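Local coordinates for SAM-dependent methyltransferase (Pyrococcus horikoshii, PDB 1WZN), which probably transfers a methyl group from S-adenosylmethionine to an unassigned acceptor, and is seen here with the product S-adenosyl-L-homocysteine bound, at residues T14-R19 against F185-Q190; C50-P55 against R80-E85; V157-Q162 against L168-W173; T6-Y11 against K199-D204. One frame throughout, in Å; residues are numbered along the deposited sequence.

Contact 4 (T6-Y11 with K199-D204) closes the widest loop of the four; contact 1 lies nested inside it, and contacts 2 and 3 follow one another inside contact 1. Contacts 1, 3 and 4 share the four-stranded antiparallel sheet, with centres of contacts 1 and 3 about 6 Å apart and of contacts 1 and 4 about 9 Å apart. Contact 2 belongs instead to the Rossmann-like methyltransferase domain, about 18 Å from contact 1 between centres. Contacts 1 and 2 both touch SAH, and R81 of contact 2 forms a salt bridge with E10 of contact 4. The N-terminal residues thus join the antiparallel sheet to the methyltransferase domain, beside the SAH site.

Contact 1: residues T14-R19 against F185-Q190; sequences TIYRRR and FKRLVQ. With SAH (S-adenosyl-L-homocysteine), chain F.
Beside the SAH pocket, where the short N-terminal helices lie over the antiparallel sheet, Y16 meets R187 of strand 182-192. R187 NH1 donates to Y16 OH at 2.7 Å with an N-H...O angle of 157°, and the hydroxyl lies close to the guanidinium plane. The tyrosine ring is turned 55° from that plane. A water doubles the link, accepting from R187 NH2 at 3.2 Å and hydrogen-bonding Y16 OH. Arginine suits this place because its several N-H groups serve different partners at once: NE pairs with D172, while the edge of the F185 ring meets the guanidinium face, with F185 CZ 3.4 Å above the R187 guanidinium plane, offset toward its rim. A bend at chi3 (-70°) in an otherwise extended chain turns the R187 head to the hydroxyl. I15 fills the apolar side of the contact. Its CG2 lies 3.8 Å from R187 NH1 and also over one face of the Y16 ring, whereas CD1 reaches V189 CG2 at 4.5 Å, a loose apolar touch. Farther along the segment, R19 NH2 makes a weak bond of 2.9 Å to SAH O, the positive charge suiting the cofactor carboxylate; E26 takes R19 NH1. Y16 itself occupies the N-cap position of helix 17-21 just after helix 12-15 ends; I15 rests on W159 and L168 of strands 157-163 and 166-177, and R18 on W159.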
# COMPACT_ATOMS: atom_id res chain seq x y z
N THR A 14 25.15 -15.21 -11.53
CA THR A 14 24.54 -15.68 -10.29
C THR A 14 23.31 -14.83 -10.02
O THR A 14 22.21 -15.35 -9.77
CB THR A 14 25.52 -15.54 -9.12
OG1 THR A 14 26.60 -16.47 -9.30
CG2 THR A 14 24.83 -15.80 -7.77
N ILE A 15 23.49 -13.52 -10.10
CA ILE A 15 22.41 -12.57 -9.88
C ILE A 15 21.28 -12.85 -10.88
O ILE A 15 20.10 -12.78 -10.54
CB ILE A 15 22.93 -11.12 -10.05
CG1 ILE A 15 23.91 -10.79 -8.92
CG2 ILE A 15 21.77 -10.14 -10.09
CD1 ILE A 15 24.71 -9.52 -9.13
N TYR A 16 21.64 -13.18 -12.12
CA TYR A 16 20.60 -13.39 -13.12
C TYR A 16 20.42 -14.87 -13.49
O TYR A 16 20.34 -15.24 -14.65
CB TYR A 16 20.96 -12.58 -14.36
CG TYR A 16 20.75 -11.13 -14.11
CD1 TYR A 16 19.45 -10.63 -13.98
CD2 TYR A 16 21.84 -10.27 -13.97
CE1 TYR A 16 19.26 -9.28 -13.71
CE2 TYR A 16 21.64 -8.92 -13.71
CZ TYR A 16 20.36 -8.43 -13.58
OH TYR A 16 20.15 -7.09 -13.29
N ARG A 17 20.39 -15.72 -12.44
CA ARG A 17 20.19 -17.15 -12.66
C ARG A 17 18.89 -17.41 -13.43
O ARG A 17 18.79 -18.31 -14.26
CB ARG A 17 20.13 -17.83 -11.29
CG ARG A 17 19.71 -19.29 -11.37
CD ARG A 17 19.62 -19.94 -9.98
NE ARG A 17 18.84 -19.10 -9.07
CZ ARG A 17 17.52 -19.02 -9.29
NH1 ARG A 17 16.97 -19.69 -10.29
NH2 ARG A 17 16.76 -18.27 -8.49
N ARG A 18 17.85 -16.62 -13.09
CA ARG A 18 16.55 -16.81 -13.72
C ARG A 18 16.59 -16.49 -15.22
O ARG A 18 16.05 -17.20 -16.05
CB ARG A 18 15.54 -15.90 -13.02
CG ARG A 18 15.36 -16.27 -11.55
CD ARG A 18 14.24 -15.46 -10.89
NE ARG A 18 14.15 -15.78 -9.46
CZ ARG A 18 15.05 -15.20 -8.64
NH1 ARG A 18 15.95 -14.37 -9.13
NH2 ARG A 18 15.04 -15.50 -7.34
N ARG A 19 17.24 -15.36 -15.54
CA ARG A 19 17.35 -14.99 -16.94
C ARG A 19 17.99 -16.11 -17.77
O ARG A 19 17.66 -16.32 -18.93
CB ARG A 19 18.22 -13.72 -17.03
CG ARG A 19 18.12 -13.05 -18.40
CD ARG A 19 19.45 -13.13 -19.17
NE ARG A 19 19.41 -12.26 -20.34
CZ ARG A 19 18.87 -12.75 -21.47
NH1 ARG A 19 18.38 -13.97 -21.49
NH2 ARG A 19 18.82 -11.99 -22.57
N PHE A 185 18.44 3.49 -11.21
CA PHE A 185 18.36 2.11 -10.74
C PHE A 185 19.45 1.85 -9.72
O PHE A 185 20.65 1.91 -10.03
CB PHE A 185 18.51 1.14 -11.91
CG PHE A 185 18.48 -0.30 -11.49
CD1 PHE A 185 17.39 -0.81 -10.81
CD2 PHE A 185 19.57 -1.12 -11.75
CE1 PHE A 185 17.38 -2.14 -10.38
CE2 PHE A 185 19.57 -2.45 -11.33
CZ PHE A 185 18.47 -2.96 -10.64
N LYS A 186 19.04 1.53 -8.51
CA LYS A 186 19.99 1.28 -7.44
C LYS A 186 19.87 -0.13 -6.91
O LYS A 186 18.77 -0.64 -6.72
CB LYS A 186 19.77 2.32 -6.33
CG LYS A 186 19.92 3.76 -6.85
CD LYS A 186 19.38 4.78 -5.87
CE LYS A 186 19.46 6.19 -6.44
NZ LYS A 186 20.86 6.65 -6.67
N ARG A 187 21.01 -0.76 -6.68
CA ARG A 187 21.04 -2.12 -6.18
C ARG A 187 22.24 -2.32 -5.26
O ARG A 187 23.38 -2.14 -5.66
CB ARG A 187 21.10 -3.09 -7.36
CG ARG A 187 21.54 -4.51 -7.01
CD ARG A 187 21.46 -5.41 -8.24
NE ARG A 187 20.07 -5.66 -8.62
CZ ARG A 187 19.70 -6.21 -9.78
NH1 ARG A 187 20.62 -6.55 -10.67
NH2 ARG A 187 18.42 -6.43 -10.03
N LEU A 188 21.96 -2.67 -4.01
CA LEU A 188 23.01 -2.94 -3.05
C LEU A 188 23.23 -4.44 -3.06
O LEU A 188 22.30 -5.21 -2.81
CB LEU A 188 22.59 -2.50 -1.65
CG LEU A 188 23.58 -2.87 -0.54
CD1 LEU A 188 24.89 -2.10 -0.72
CD2 LEU A 188 22.95 -2.57 0.81
N VAL A 189 24.45 -4.87 -3.37
CA VAL A 189 24.75 -6.30 -3.37
C VAL A 189 25.70 -6.59 -2.22
O VAL A 189 26.81 -6.06 -2.16
CB VAL A 189 25.41 -6.74 -4.70
CG1 VAL A 189 25.75 -8.23 -4.65
CG2 VAL A 189 24.45 -6.46 -5.86
N GLN A 190 25.24 -7.41 -1.28
CA GLN A 190 26.07 -7.77 -0.14
C GLN A 190 26.51 -9.22 -0.36
O GLN A 190 25.68 -10.09 -0.61
CB GLN A 190 25.28 -7.63 1.16
CG GLN A 190 24.93 -6.18 1.49
CD GLN A 190 23.98 -6.05 2.66
OE1 GLN A 190 22.77 -6.23 2.52
NE2 GLN A 190 24.53 -5.75 3.83
N SAH F . 23.05 -8.80 -23.40
CA SAH F . 23.48 -9.37 -22.05
CB SAH F . 23.84 -8.36 -20.99
CG SAH F . 22.82 -7.36 -20.47
SD SAH F . 23.73 -6.29 -19.26
C SAH F . 22.29 -10.32 -21.57
O SAH F . 21.28 -10.46 -22.29
OXT SAH F . 22.48 -10.92 -20.44
C5' SAH F . 23.97 -4.78 -20.12
C4' SAH F . 25.37 -4.76 -20.89
O4' SAH F . 25.39 -3.46 -21.48
C3' SAH F . 26.61 -4.80 -20.03
O3' SAH F . 27.40 -5.95 -20.33
C2' SAH F . 27.31 -3.42 -20.35
O2' SAH F . 28.73 -3.50 -20.27
C1' SAH F . 26.78 -3.10 -21.73
N9 SAH F . 26.83 -1.83 -22.15
C8 SAH F . 26.29 -0.65 -21.65
N7 SAH F . 26.55 0.42 -22.34
C5 SAH F . 27.34 -0.05 -23.42
C6 SAH F . 27.94 0.64 -24.53
N6 SAH F . 27.83 1.96 -24.73
N1 SAH F . 28.65 -0.16 -25.40
C2 SAH F . 28.79 -1.51 -25.23
N3 SAH F . 28.23 -2.21 -24.18
C4 SAH F . 27.53 -1.42 -23.32
O HOH W 1 16.99 -7.14 -12.81

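Contact 2: residues C50-P55 against R80-E85; sequences CGTGIP and RRKAKE. With SAH (S-adenosyl-L-homocysteine), chain F; SO4 (sulfate ion), chain D.
K82 NZ has three polar partners: weak bonds to T52 O at 2.9 Å and T52 OG1 at 3.4 Å, and a salt bridge to D13. D13 also accepts from T52 OG1, so lysine, threonine and aspartate form one small polar network. Lysine suits the place because its long chain spans the gap from helix 73-85; a turn at chi3 (-61°) in an otherwise extended chain brings the ammonium to the T52 carbonyl, and I54 CG1 lies 4.0 Å from K82 NZ. The residues C50-G53 form a type II' turn, closed by G53 N to C50 O at 2.8 Å, in the glycine-rich loop characteristic of class I methyltransferases. Glycine fits at G51 because a CB there would collide with SAH; its CA already lies 3.2 Å from SAH O3'. G53 takes the N-cap position of helix 54-61, where P55 CD lies 3.5 Å from SAH O and I54 CD1 is beside the cofactor carboxylate. On another side of helix 73-85, R81 NE bonds sulfate O2 and R81 NH2 bonds sulfate O3, both at 2.9 Å, with the ion near the guanidinium plane and also bound by R77. It is probably a crystallisation ion. T52 packs on M75 and V78 of helix 73-85, while helices 12-15 and 17-21 cover I54 through Y12 and I20.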
# COMPACT_ATOMS: atom_id res chain seq x y z
N CYS A 50 26.79 -7.50 -25.33
CA CYS A 50 26.59 -8.92 -25.04
C CYS A 50 26.81 -9.40 -23.61
O CYS A 50 26.43 -10.52 -23.29
CB CYS A 50 27.47 -9.76 -25.97
SG CYS A 50 29.24 -9.53 -25.70
N GLY A 51 27.41 -8.56 -22.77
CA GLY A 51 27.65 -8.96 -21.38
C GLY A 51 28.40 -10.27 -21.26
O GLY A 51 29.39 -10.49 -21.96
N THR A 52 27.94 -11.14 -20.36
CA THR A 52 28.55 -12.45 -20.14
C THR A 52 28.15 -13.44 -21.24
O THR A 52 28.46 -14.63 -21.16
CB THR A 52 28.14 -13.05 -18.79
OG1 THR A 52 26.73 -13.29 -18.79
CG2 THR A 52 28.52 -12.11 -17.65
N GLY A 53 27.45 -12.93 -22.25
CA GLY A 53 27.06 -13.75 -23.38
C GLY A 53 25.98 -14.80 -23.20
O GLY A 53 25.96 -15.80 -23.93
N ILE A 54 25.07 -14.57 -22.25
CA ILE A 54 23.99 -15.52 -21.99
C ILE A 54 23.24 -15.89 -23.28
O ILE A 54 23.22 -17.05 -23.67
CB ILE A 54 23.03 -14.95 -20.91
CG1 ILE A 54 23.75 -14.98 -19.55
CG2 ILE A 54 21.75 -15.78 -20.83
CD1 ILE A 54 23.06 -14.24 -18.43
N PRO A 55 22.62 -14.91 -23.97
CA PRO A 55 21.94 -15.32 -25.21
C PRO A 55 22.93 -15.56 -26.36
O PRO A 55 22.63 -16.29 -27.30
CB PRO A 55 20.99 -14.15 -25.48
CG PRO A 55 21.73 -12.97 -24.91
CD PRO A 55 22.29 -13.52 -23.61
N ARG A 80 33.93 -15.29 -22.62
CA ARG A 80 34.95 -16.11 -23.27
C ARG A 80 35.21 -17.41 -22.51
O ARG A 80 35.43 -18.46 -23.12
CB ARG A 80 36.26 -15.33 -23.42
CG ARG A 80 36.17 -14.14 -24.36
CD ARG A 80 37.56 -13.63 -24.70
NE ARG A 80 37.53 -12.42 -25.52
CZ ARG A 80 37.68 -11.19 -25.05
NH1 ARG A 80 37.86 -10.98 -23.75
NH2 ARG A 80 37.66 -10.15 -25.88
N ARG A 81 35.18 -17.33 -21.19
CA ARG A 81 35.41 -18.50 -20.35
C ARG A 81 34.34 -19.55 -20.62
O ARG A 81 34.64 -20.73 -20.81
CB ARG A 81 35.39 -18.10 -18.87
CG ARG A 81 35.64 -19.24 -17.89
CD ARG A 81 35.40 -18.79 -16.45
NE ARG A 81 36.19 -17.61 -16.12
CZ ARG A 81 35.70 -16.52 -15.54
NH1 ARG A 81 34.41 -16.47 -15.22
NH2 ARG A 81 36.48 -15.49 -15.28
N LYS A 82 33.08 -19.11 -20.63
CA LYS A 82 31.97 -20.02 -20.87
C LYS A 82 31.99 -20.57 -22.29
O LYS A 82 31.69 -21.75 -22.51
CB LYS A 82 30.63 -19.32 -20.60
CG LYS A 82 30.44 -18.96 -19.13
CD LYS A 82 29.03 -18.43 -18.83
CE LYS A 82 28.73 -17.17 -19.61
NZ LYS A 82 27.36 -16.62 -19.32
N ALA A 83 32.33 -19.73 -23.27
CA ALA A 83 32.38 -20.17 -24.66
C ALA A 83 33.44 -21.27 -24.81
O ALA A 83 33.21 -22.29 -25.45
CB ALA A 83 32.70 -18.99 -25.58
N LYS A 84 34.61 -21.04 -24.21
CA LYS A 84 35.69 -22.01 -24.27
C LYS A 84 35.26 -23.33 -23.63
O LYS A 84 35.46 -24.40 -24.20
CB LYS A 84 36.92 -21.45 -23.56
CG LYS A 84 38.16 -22.32 -23.66
CD LYS A 84 39.33 -21.68 -22.92
CE LYS A 84 40.59 -22.54 -23.01
NZ LYS A 84 41.76 -21.85 -22.39
N GLU A 85 34.65 -23.26 -22.44
CA GLU A 85 34.20 -24.46 -21.74
C GLU A 85 33.18 -25.25 -22.54
O GLU A 85 33.12 -26.48 -22.45
CB GLU A 85 33.55 -24.10 -20.39
CG GLU A 85 34.42 -23.28 -19.46
CD GLU A 85 33.69 -22.84 -18.19
OE1 GLU A 85 32.48 -22.51 -18.28
OE2 GLU A 85 34.32 -22.83 -17.12
N SAH F . 23.05 -8.80 -23.40
CA SAH F . 23.48 -9.37 -22.05
CB SAH F . 23.84 -8.36 -20.99
CG SAH F . 22.82 -7.36 -20.47
SD SAH F . 23.73 -6.29 -19.26
C SAH F . 22.29 -10.32 -21.57
O SAH F . 21.28 -10.46 -22.29
OXT SAH F . 22.48 -10.92 -20.44
C5' SAH F . 23.97 -4.78 -20.12
C4' SAH F . 25.37 -4.76 -20.89
O4' SAH F . 25.39 -3.46 -21.48
C3' SAH F . 26.61 -4.80 -20.03
O3' SAH F . 27.40 -5.95 -20.33
C2' SAH F . 27.31 -3.42 -20.35
O2' SAH F . 28.73 -3.50 -20.27
C1' SAH F . 26.78 -3.10 -21.73
N9 SAH F . 26.83 -1.83 -22.15
C8 SAH F . 26.29 -0.65 -21.65
N7 SAH F . 26.55 0.42 -22.34
C5 SAH F . 27.34 -0.05 -23.42
C6 SAH F . 27.94 0.64 -24.53
N6 SAH F . 27.83 1.96 -24.73
N1 SAH F . 28.65 -0.16 -25.40
C2 SAH F . 28.79 -1.51 -25.23
N3 SAH F . 28.23 -2.21 -24.18
C4 SAH F . 27.53 -1.42 -23.32
S SO4 D . 39.65 -16.81 -17.00
O1 SO4 D . 39.72 -15.71 -17.98
O2 SO4 D . 38.70 -17.84 -17.47
O3 SO4 D . 39.19 -16.28 -15.70
O4 SO4 D . 40.98 -17.42 -16.84

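Contact 3: residues V157-Q162 against L168-W173; sequences VVWNEQ and LVIMDW
W159 leans across the antiparallel hairpin of strands 157-163 and 166-177, its indole laid over I170. From CB, a first torsion of 52° places CG between the backbone N and the carbonyl carbon, swinging the ring over the partner strand. CD1 passes 3.4 Å from I170 O, and NE1 donates to D172 OD2 at 2.9 Å, nearly in the ring plane but from above the carboxylate plane. The six-membered ring sits on I170 CD1, 3.6 Å from its centroid and 8° off the normal, a CH-pi contact. Tryptophan suits the position by combining a broad apolar face with one N-H at its edge. With an alanine here, D172 OD2 would probably lose its indole donor and I170 CD1 the ring face it packs on. R187 is D172's stronger partner, and E161, on the same face as W159, pairs with R17 and R18. On the other face, V158 CG2 meets M171 CG at 3.9 Å, while N160 OD1 accepts from K186 of the third subunit. Hydrogen-bonded pairs alternate with non-hydrogen-bonded ones (V158-M171, N160-V169): I170 N meets W159 O at 2.7 Å, and L168 N approaches E161 O at 2.8 Å from 37° above the carbonyl plane.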
# COMPACT_ATOMS: atom_id res chain seq x y z
N VAL A 157 13.15 -3.83 -2.60
CA VAL A 157 12.81 -5.24 -2.79
C VAL A 157 14.08 -6.02 -2.47
O VAL A 157 15.15 -5.70 -2.99
CB VAL A 157 12.40 -5.55 -4.24
CG1 VAL A 157 12.14 -7.04 -4.40
CG2 VAL A 157 11.16 -4.75 -4.61
N VAL A 158 13.97 -7.04 -1.63
CA VAL A 158 15.14 -7.83 -1.27
C VAL A 158 15.02 -9.27 -1.72
O VAL A 158 13.95 -9.87 -1.65
CB VAL A 158 15.37 -7.81 0.25
CG1 VAL A 158 16.65 -8.56 0.60
CG2 VAL A 158 15.46 -6.37 0.74
N TRP A 159 16.13 -9.82 -2.19
CA TRP A 159 16.19 -11.21 -2.63
C TRP A 159 17.61 -11.75 -2.48
O TRP A 159 18.53 -11.01 -2.13
CB TRP A 159 15.71 -11.35 -4.07
CG TRP A 159 16.37 -10.44 -5.05
CD1 TRP A 159 16.32 -9.07 -5.08
CD2 TRP A 159 17.14 -10.84 -6.19
NE1 TRP A 159 17.01 -8.59 -6.17
CE2 TRP A 159 17.52 -9.66 -6.87
CE3 TRP A 159 17.55 -12.08 -6.70
CZ2 TRP A 159 18.29 -9.68 -8.04
CZ3 TRP A 159 18.31 -12.10 -7.86
CH2 TRP A 159 18.67 -10.91 -8.52
N ASN A 160 17.80 -13.04 -2.73
CA ASN A 160 19.12 -13.63 -2.56
C ASN A 160 19.46 -14.71 -3.57
O ASN A 160 18.58 -15.36 -4.14
CB ASN A 160 19.23 -14.22 -1.15
CG ASN A 160 18.26 -15.36 -0.91
OD1 ASN A 160 17.05 -15.18 -0.93
ND2 ASN A 160 18.80 -16.55 -0.69
N GLU A 161 20.76 -14.90 -3.77
CA GLU A 161 21.29 -15.91 -4.67
C GLU A 161 22.56 -16.45 -4.02
O GLU A 161 22.93 -16.02 -2.93
CB GLU A 161 21.61 -15.32 -6.05
CG GLU A 161 20.41 -14.91 -6.88
CD GLU A 161 19.48 -16.06 -7.23
OE1 GLU A 161 19.94 -17.22 -7.31
OE2 GLU A 161 18.28 -15.80 -7.46
N GLN A 162 23.24 -17.38 -4.69
CA GLN A 162 24.45 -17.95 -4.13
C GLN A 162 25.43 -18.42 -5.19
O GLN A 162 25.06 -19.07 -6.16
CB GLN A 162 24.09 -19.14 -3.22
CG GLN A 162 25.29 -19.70 -2.45
CD GLN A 162 24.92 -20.79 -1.45
OE1 GLN A 162 23.77 -20.89 -1.03
NE2 GLN A 162 25.90 -21.60 -1.06
N LEU A 168 24.61 -14.09 -1.72
CA LEU A 168 24.37 -12.72 -2.11
C LEU A 168 22.99 -12.25 -1.67
O LEU A 168 22.00 -12.91 -1.95
CB LEU A 168 24.49 -12.57 -3.63
CG LEU A 168 25.89 -12.43 -4.24
CD1 LEU A 168 26.72 -13.67 -3.95
CD2 LEU A 168 25.75 -12.23 -5.75
N VAL A 169 22.95 -11.14 -0.94
CA VAL A 169 21.68 -10.56 -0.52
C VAL A 169 21.61 -9.28 -1.32
O VAL A 169 22.49 -8.41 -1.21
CB VAL A 169 21.63 -10.26 0.98
CG1 VAL A 169 20.34 -9.51 1.32
CG2 VAL A 169 21.68 -11.56 1.76
N ILE A 170 20.57 -9.17 -2.14
CA ILE A 170 20.41 -8.03 -3.03
C ILE A 170 19.19 -7.18 -2.70
O ILE A 170 18.09 -7.70 -2.54
CB ILE A 170 20.29 -8.54 -4.48
CG1 ILE A 170 21.42 -9.53 -4.76
CG2 ILE A 170 20.33 -7.37 -5.46
CD1 ILE A 170 21.10 -10.56 -5.81
N MET A 171 19.40 -5.88 -2.62
CA MET A 171 18.32 -4.96 -2.32
C MET A 171 18.22 -3.93 -3.44
O MET A 171 19.17 -3.20 -3.70
CB MET A 171 18.59 -4.27 -0.99
CG MET A 171 17.50 -3.31 -0.55
SD MET A 171 17.73 -2.87 1.17
CE MET A 171 19.09 -1.70 1.04
N ASP A 172 17.06 -3.90 -4.09
CA ASP A 172 16.83 -2.99 -5.21
C ASP A 172 15.80 -1.91 -4.92
O ASP A 172 14.79 -2.15 -4.26
CB ASP A 172 16.32 -3.75 -6.43
CG ASP A 172 17.26 -4.86 -6.87
OD1 ASP A 172 18.49 -4.67 -6.80
OD2 ASP A 172 16.75 -5.91 -7.30
N TRP A 173 16.07 -0.71 -5.42
CA TRP A 173 15.12 0.39 -5.26
C TRP A 173 15.35 1.36 -6.41
O TRP A 173 16.43 1.38 -7.02
CB TRP A 173 15.27 1.07 -3.89
CG TRP A 173 16.44 1.99 -3.71
CD1 TRP A 173 16.43 3.35 -3.84
CD2 TRP A 173 17.76 1.64 -3.29
NE1 TRP A 173 17.66 3.87 -3.51
CE2 TRP A 173 18.50 2.84 -3.17
CE3 TRP A 173 18.39 0.43 -2.99
CZ2 TRP A 173 19.84 2.86 -2.77
CZ3 TRP A 173 19.73 0.45 -2.59
CH2 TRP A 173 20.43 1.66 -2.48

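Contact 4: residues T6-Y11 against K199-D204; sequences TLLAEY and KAFLVD
The F201 ring is approached obliquely by two leucines at para positions: L8 CD2 lies 3.8 Å from F201 CD2 and L7 CB 4.2 Å from F201 CE1. These leucines sit at the centre of a type I beta turn from T6 to A9, which rests on strand 198-208, an edge strand of the four-stranded antiparallel sheet within this chain. With CG anti to its carbonyl carbon (chi1 -65°), F201 carries its ring alongside the turn, and the side chains of L8 and F201 run past each other in opposite directions. Leucine suits L8's place because its two methyls part: CD2 goes to the ring, while CD1 reaches F201 CB at 4.0 Å and continues to V203. Cutting this side chain back to an alanine would probably open a gap between F201 and V203 and leave the ring freer to shift. No hydrogen bond crosses this contact; the turn is closed within itself by A9 N to T6 O at 3.3 Å. F201 also packs on P194 of the second subunit, whose backbone bonds to A200 as well. V203, beta-branched as suits a strand, meets the turn through a single methyl, CG2, 3.8 Å from L8 CD1.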
# COMPACT_ATOMS: atom_id res chain seq x y z
N THR A 6 31.54 -4.44 -13.87
CA THR A 6 32.97 -4.41 -13.58
C THR A 6 33.27 -5.18 -12.30
O THR A 6 33.68 -6.34 -12.31
CB THR A 6 33.42 -2.95 -13.47
OG1 THR A 6 32.57 -2.25 -12.55
CG2 THR A 6 33.34 -2.27 -14.84
N LEU A 7 33.08 -4.51 -11.15
CA LEU A 7 33.38 -5.17 -9.89
C LEU A 7 32.48 -6.39 -9.63
O LEU A 7 32.87 -7.34 -8.96
CB LEU A 7 33.29 -4.15 -8.75
CG LEU A 7 34.39 -3.09 -8.85
CD1 LEU A 7 33.90 -1.69 -8.49
CD2 LEU A 7 35.59 -3.37 -7.93
N LEU A 8 31.23 -6.35 -10.15
CA LEU A 8 30.29 -7.46 -9.90
C LEU A 8 30.18 -8.40 -11.10
O LEU A 8 29.37 -9.32 -11.15
CB LEU A 8 28.89 -6.88 -9.58
CG LEU A 8 28.81 -6.26 -8.18
CD1 LEU A 8 27.50 -5.49 -7.98
CD2 LEU A 8 28.87 -7.30 -7.06
N ALA A 9 31.01 -8.22 -12.12
CA ALA A 9 30.92 -9.07 -13.32
C ALA A 9 30.90 -10.57 -13.05
O ALA A 9 30.08 -11.29 -13.61
CB ALA A 9 32.06 -8.72 -14.29
N GLU A 10 31.80 -11.05 -12.20
CA GLU A 10 31.85 -12.48 -11.89
C GLU A 10 30.60 -12.99 -11.16
O GLU A 10 30.42 -14.20 -11.01
CB GLU A 10 33.10 -12.82 -11.06
CG GLU A 10 34.44 -12.62 -11.76
CD GLU A 10 34.61 -13.50 -13.00
OE1 GLU A 10 33.94 -14.55 -13.10
OE2 GLU A 10 35.42 -13.13 -13.87
N TYR A 11 29.74 -12.07 -10.71
CA TYR A 11 28.52 -12.45 -10.01
C TYR A 11 27.28 -12.22 -10.88
O TYR A 11 26.17 -12.57 -10.48
CB TYR A 11 28.37 -11.63 -8.72
CG TYR A 11 29.46 -11.89 -7.70
CD1 TYR A 11 29.44 -13.03 -6.90
CD2 TYR A 11 30.53 -11.00 -7.57
CE1 TYR A 11 30.47 -13.28 -5.98
CE2 TYR A 11 31.56 -11.25 -6.66
CZ TYR A 11 31.52 -12.39 -5.88
OH TYR A 11 32.55 -12.62 -4.99
N LYS A 199 31.18 -8.15 2.03
CA LYS A 199 31.67 -7.16 1.09
C LYS A 199 30.40 -6.62 0.44
O LYS A 199 29.46 -7.38 0.19
CB LYS A 199 32.58 -7.79 0.03
CG LYS A 199 34.01 -7.97 0.50
CD LYS A 199 34.94 -8.40 -0.62
CE LYS A 199 36.38 -8.43 -0.14
NZ LYS A 199 36.80 -7.08 0.37
N ALA A 200 30.36 -5.32 0.20
CA ALA A 200 29.17 -4.72 -0.39
C ALA A 200 29.52 -3.76 -1.51
O ALA A 200 30.49 -3.01 -1.43
CB ALA A 200 28.37 -3.99 0.68
N PHE A 201 28.70 -3.80 -2.56
CA PHE A 201 28.88 -2.96 -3.73
C PHE A 201 27.54 -2.34 -4.10
O PHE A 201 26.50 -2.99 -4.02
CB PHE A 201 29.39 -3.80 -4.90
CG PHE A 201 30.76 -4.38 -4.68
CD1 PHE A 201 31.89 -3.58 -4.80
CD2 PHE A 201 30.91 -5.71 -4.32
CE1 PHE A 201 33.16 -4.11 -4.58
CE2 PHE A 201 32.18 -6.24 -4.09
CZ PHE A 201 33.30 -5.44 -4.22
N LEU A 202 27.57 -1.08 -4.51
CA LEU A 202 26.35 -0.38 -4.88
C LEU A 202 26.26 -0.09 -6.36
O LEU A 202 27.10 0.61 -6.92
CB LEU A 202 26.24 0.94 -4.10
CG LEU A 202 25.08 1.86 -4.50
CD1 LEU A 202 23.76 1.24 -4.06
CD2 LEU A 202 25.26 3.23 -3.86
N VAL A 203 25.24 -0.64 -7.01
CA VAL A 203 25.02 -0.38 -8.43
C VAL A 203 24.17 0.88 -8.42
O VAL A 203 23.24 0.99 -7.63
CB VAL A 203 24.22 -1.51 -9.12
CG1 VAL A 203 23.93 -1.13 -10.56
CG2 VAL A 203 25.00 -2.82 -9.07
N ASP A 204 24.49 1.82 -9.29
CA ASP A 204 23.73 3.06 -9.38
C ASP A 204 23.87 3.59 -10.80
O ASP A 204 24.80 4.32 -11.12
CB ASP A 204 24.28 4.08 -8.36
CG ASP A 204 23.50 5.38 -8.36
OD1 ASP A 204 22.28 5.34 -8.61
OD2 ASP A 204 24.11 6.43 -8.10